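Long-range contact in flagellar hook-associated protein (Burkholderia pseudomallei, PDB 4UT1), which probably serves as a structural component of the bacterial flagellum, forming part of the junction at the hook: residues V99-P109 with Y597-A608. Numbering follows the deposited sequence.
Sequences VAQLNNYVGSP and YAGYVNAIGNAA. With EDO (1,2-ethanediol), chain P; EDO (1,2-ethanediol), chain B.
I604 places CG2 opposite its backbone N and sends CG1 back beside that N (chi1 -62°), and the extended chi2 then carries CD1 onward to V106; V106 CG2 lies 3.9 Å from I604 CD1, the two side chains meeting tip to tip. V106, with CG1 anti to N (chi1 171°), slides that methyl past V601: V106 CG1 and V601 CG2 are 3.3 Å apart, tighter than usual van der Waals contact. Beta-branched chains suit these positions, since each offers two branches in different directions: CG2 of I604 packs on CA and CB of N103, while L102 crosses I604 at about a right angle, with L102 CD2 3.8 Å from I604 CD1. The helices 80-106 and 593-630, nearly 500 residues apart in sequence, thus meet by knobs-into-holes packing in the long helical bundle of FlgK. I604 sits among V99, L102, N103 and V106, and V106 among Y597, Y600, V601 and I604; the local axes run roughly antiparallel at 139°. G605 lacks a side chain, and N103 OD1 lies 3.4 Å from G605 CA. Beyond the first helix G107 takes positive phi, readily adopted by glycine, and the compact ring of P109 crosses V601, P109 CB 3.7 Å from V601 CG1. Near the end of helix 80-106 tyrosines suit the more polar contact, each carrying a hydroxyl on a ring that can also pack. A water hydrogen-bonds V106 O, S108 O and Y597 OH, probably donating to the carbonyls. O2 of an ethanediol, probably from the crystallisation liquor, hydrogen-bonds Y597 OH and Y600 OH; within the protein Y600 OH bonds Y158 OH.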
loop_
_atom_site.group_PDB
_atom_site.type_symbol
_atom_site.label_atom_id
_atom_site.label_comp_id
_atom_site.label_asym_id
_atom_site.label_seq_id
_atom_site.Cartn_x
_atom_site.Cartn_y
_atom_site.Cartn_z
ATOM N N VAL A 99 -12.340 -11.570 -11.136
ATOM C CA VAL A 99 -11.212 -10.735 -11.559
ATOM C C VAL A 99 -11.575 -10.021 -12.855
ATOM O O VAL A 99 -11.113 -8.908 -13.101
ATOM C CB VAL A 99 -9.901 -11.551 -11.717
ATOM C CG1 VAL A 99 -10.048 -12.613 -12.777
ATOM C CG2 VAL A 99 -8.718 -10.626 -12.035
ATOM N N ALA A 100 -12.429 -10.633 -13.675
ATOM C CA ALA A 100 -12.881 -9.954 -14.887
ATOM C C ALA A 100 -13.689 -8.709 -14.509
ATOM O O ALA A 100 -13.525 -7.637 -15.105
ATOM C CB ALA A 100 -13.707 -10.888 -15.762
ATOM N N GLN A 101 -14.563 -8.864 -13.515
ATOM C CA GLN A 101 -15.315 -7.747 -12.953
ATOM C C GLN A 101 -14.381 -6.632 -12.465
ATOM O O GLN A 101 -14.567 -5.461 -12.807
ATOM C CB GLN A 101 -16.216 -8.217 -11.801
ATOM C CG GLN A 101 -17.041 -7.090 -11.184
ATOM C CD GLN A 101 -17.790 -7.507 -9.933
ATOM O OE1 GLN A 101 -18.251 -6.658 -9.166
ATOM N NE2 GLN A 101 -17.922 -8.810 -9.723
ATOM N N LEU A 102 -13.377 -6.991 -11.667
ATOM C CA LEU A 102 -12.401 -6.019 -11.185
ATOM C C LEU A 102 -11.652 -5.351 -12.344
ATOM O O LEU A 102 -11.493 -4.132 -12.381
ATOM C CB LEU A 102 -11.409 -6.692 -10.225
ATOM C CG LEU A 102 -10.339 -5.764 -9.649
ATOM C CD1 LEU A 102 -10.962 -4.644 -8.803
ATOM C CD2 LEU A 102 -9.311 -6.556 -8.848
ATOM N N ASN A 103 -11.201 -6.158 -13.297
ATOM C CA ASN A 103 -10.424 -5.650 -14.424
ATOM C C ASN A 103 -11.191 -4.626 -15.261
ATOM O O ASN A 103 -10.643 -3.591 -15.673
ATOM C CB ASN A 103 -9.978 -6.817 -15.311
ATOM C CG ASN A 103 -8.966 -6.394 -16.357
ATOM O OD1 ASN A 103 -8.005 -5.676 -16.052
ATOM N ND2 ASN A 103 -9.183 -6.818 -17.598
ATOM N N ASN A 104 -12.458 -4.925 -15.512
ATOM C CA ASN A 104 -13.329 -4.045 -16.277
ATOM C C ASN A 104 -13.516 -2.743 -15.528
ATOM O O ASN A 104 -13.564 -1.657 -16.122
ATOM C CB ASN A 104 -14.689 -4.717 -16.536
ATOM C CG ASN A 104 -14.591 -5.887 -17.493
ATOM O OD1 ASN A 104 -13.596 -6.046 -18.198
ATOM N ND2 ASN A 104 -15.636 -6.710 -17.534
ATOM N N TYR A 105 -13.601 -2.850 -14.208
ATOM C CA TYR A 105 -13.699 -1.665 -13.379
ATOM C C TYR A 105 -12.430 -0.812 -13.441
ATOM O O TYR A 105 -12.509 0.390 -13.651
ATOM C CB TYR A 105 -13.971 -2.027 -11.925
ATOM C CG TYR A 105 -13.858 -0.812 -11.046
ATOM C CD1 TYR A 105 -14.899 0.109 -10.971
ATOM C CD2 TYR A 105 -12.699 -0.557 -10.322
ATOM C CE1 TYR A 105 -14.794 1.240 -10.179
ATOM C CE2 TYR A 105 -12.585 0.575 -9.528
ATOM C CZ TYR A 105 -13.638 1.464 -9.459
ATOM O OH TYR A 105 -13.526 2.583 -8.669
ATOM N N VAL A 106 -11.273 -1.437 -13.233
ATOM C CA VAL A 106 -10.008 -0.706 -13.148
ATOM C C VAL A 106 -9.613 -0.021 -14.457
ATOM O O VAL A 106 -9.087 1.095 -14.435
ATOM C CB VAL A 106 -8.862 -1.631 -12.705
ATOM C CG1 VAL A 106 -7.541 -0.931 -12.828
ATOM C CG2 VAL A 106 -9.079 -2.055 -11.260
ATOM N N GLY A 107 -9.854 -0.684 -15.588
ATOM C CA GLY A 107 -9.573 -0.078 -16.885
ATOM C C GLY A 107 -8.100 -0.028 -17.262
ATOM O O GLY A 107 -7.322 -0.906 -16.878
ATOM N N SER A 108 -7.713 1.015 -18.000
ATOM C CA SER A 108 -6.393 1.092 -18.613
ATOM C C SER A 108 -5.270 1.449 -17.626
ATOM O O SER A 108 -5.460 2.274 -16.731
ATOM C CB SER A 108 -6.427 2.119 -19.760
ATOM O OG SER A 108 -5.121 2.550 -20.092
ATOM N N PRO A 109 -4.086 0.839 -17.802
ATOM C CA PRO A 109 -2.953 1.111 -16.910
ATOM C C PRO A 109 -2.398 2.516 -17.090
ATOM O O PRO A 109 -1.614 2.956 -16.264
ATOM C CB PRO A 109 -1.921 0.053 -17.319
ATOM C CG PRO A 109 -2.269 -0.291 -18.716
ATOM C CD PRO A 109 -3.766 -0.202 -18.799
ATOM N N TYR A 597 1.263 2.639 -10.800
ATOM C CA TYR A 597 -0.144 2.439 -11.169
ATOM C C TYR A 597 -0.304 1.461 -12.330
ATOM O O TYR A 597 -1.217 0.630 -12.330
ATOM C CB TYR A 597 -0.810 3.761 -11.549
ATOM C CG TYR A 597 -2.297 3.625 -11.793
ATOM C CD1 TYR A 597 -3.186 3.562 -10.726
ATOM C CD2 TYR A 597 -2.812 3.541 -13.082
ATOM C CE1 TYR A 597 -4.534 3.433 -10.935
ATOM C CE2 TYR A 597 -4.176 3.416 -13.298
ATOM C CZ TYR A 597 -5.026 3.366 -12.220
ATOM O OH TYR A 597 -6.380 3.229 -12.412
ATOM N N ALA A 598 0.561 1.580 -13.333
ATOM C CA ALA A 598 0.481 0.692 -14.490
ATOM C C ALA A 598 0.758 -0.763 -14.094
ATOM O O ALA A 598 0.128 -1.684 -14.608
ATOM C CB ALA A 598 1.444 1.143 -15.578
ATOM N N GLY A 599 1.694 -0.968 -13.176
ATOM C CA GLY A 599 1.980 -2.305 -12.681
ATOM C C GLY A 599 0.801 -2.890 -11.921
ATOM O O GLY A 599 0.479 -4.067 -12.063
ATOM N N TYR A 600 0.149 -2.056 -11.119
ATOM C CA TYR A 600 -0.996 -2.486 -10.325
ATOM C C TYR A 600 -2.143 -2.916 -11.247
ATOM O O TYR A 600 -2.791 -3.947 -11.022
ATOM C CB TYR A 600 -1.412 -1.353 -9.363
ATOM C CG TYR A 600 -2.895 -1.121 -9.218
ATOM C CD1 TYR A 600 -3.639 -1.823 -8.275
ATOM C CD2 TYR A 600 -3.553 -0.182 -10.004
ATOM C CE1 TYR A 600 -4.982 -1.618 -8.142
ATOM C CE2 TYR A 600 -4.906 0.031 -9.877
ATOM C CZ TYR A 600 -5.615 -0.686 -8.941
ATOM O OH TYR A 600 -6.961 -0.475 -8.800
ATOM N N VAL A 601 -2.376 -2.154 -12.309
ATOM C CA VAL A 601 -3.439 -2.496 -13.251
ATOM C C VAL A 601 -3.086 -3.760 -14.026
ATOM O O VAL A 601 -3.926 -4.643 -14.208
ATOM C CB VAL A 601 -3.721 -1.332 -14.238
ATOM C CG1 VAL A 601 -4.553 -1.804 -15.435
ATOM C CG2 VAL A 601 -4.429 -0.197 -13.512
ATOM N N ASN A 602 -1.840 -3.849 -14.473
ATOM C CA ASN A 602 -1.408 -4.974 -15.294
ATOM C C ASN A 602 -1.424 -6.299 -14.537
ATOM O O ASN A 602 -1.624 -7.346 -15.143
ATOM C CB ASN A 602 -0.008 -4.719 -15.859
ATOM C CG ASN A 602 -0.012 -3.680 -16.965
ATOM O OD1 ASN A 602 -1.034 -3.441 -17.595
ATOM N ND2 ASN A 602 1.138 -3.051 -17.200
ATOM N N ALA A 603 -1.212 -6.257 -13.224
ATOM C CA ALA A 603 -1.312 -7.469 -12.411
ATOM C C ALA A 603 -2.730 -8.010 -12.506
ATOM O O ALA A 603 -2.942 -9.207 -12.686
ATOM C CB ALA A 603 -0.938 -7.199 -10.950
ATOM N N ILE A 604 -3.703 -7.116 -12.396
ATOM C CA ILE A 604 -5.100 -7.511 -12.514
ATOM C C ILE A 604 -5.407 -7.990 -13.939
ATOM O O ILE A 604 -6.044 -9.036 -14.140
ATOM C CB ILE A 604 -6.045 -6.352 -12.126
ATOM C CG1 ILE A 604 -5.819 -5.966 -10.657
ATOM C CG2 ILE A 604 -7.514 -6.742 -12.396
ATOM C CD1 ILE A 604 -6.383 -4.612 -10.237
ATOM N N GLY A 605 -4.945 -7.236 -14.931
ATOM C CA GLY A 605 -5.195 -7.579 -16.321
ATOM C C GLY A 605 -4.617 -8.918 -16.738
ATOM O O GLY A 605 -5.255 -9.690 -17.455
ATOM N N ASN A 606 -3.405 -9.199 -16.275
ATOM C CA ASN A 606 -2.723 -10.430 -16.621
ATOM C C ASN A 606 -3.405 -11.618 -15.958
ATOM O O ASN A 606 -3.523 -12.683 -16.557
ATOM C CB ASN A 606 -1.246 -10.364 -16.218
ATOM C CG ASN A 606 -0.474 -9.344 -17.025
ATOM O OD1 ASN A 606 -0.942 -8.884 -18.059
ATOM N ND2 ASN A 606 0.709 -8.980 -16.551
ATOM N N ALA A 607 -3.876 -11.417 -14.731
ATOM C CA ALA A 607 -4.625 -12.463 -14.023
ATOM C C ALA A 607 -5.882 -12.823 -14.812
ATOM O O ALA A 607 -6.179 -13.997 -15.030
ATOM C CB ALA A 607 -4.989 -12.003 -12.629
ATOM N N ALA A 608 -6.603 -11.797 -15.251
ATOM C CA ALA A 608 -7.861 -11.987 -15.967
ATOM C C ALA A 608 -7.652 -12.716 -17.293
ATOM O O ALA A 608 -8.426 -13.614 -17.634
ATOM C CB ALA A 608 -8.542 -10.656 -16.200
HETATM C C1 EDO P . -9.850 2.803 -11.332
HETATM O O1 EDO P . -9.228 4.080 -11.565
HETATM C C2 EDO P . -9.291 2.151 -10.067
HETATM O O2 EDO P . -7.900 1.789 -10.212
HETATM C C1 EDO B . -1.706 -13.750 -20.306
HETATM O O1 EDO B . -1.622 -13.313 -18.939
HETATM C C2 EDO B . -1.409 -15.247 -20.341
HETATM O O2 EDO B . -0.689 -15.578 -21.538
HETATM O O HOH W 1 -7.192 3.043 -14.819
#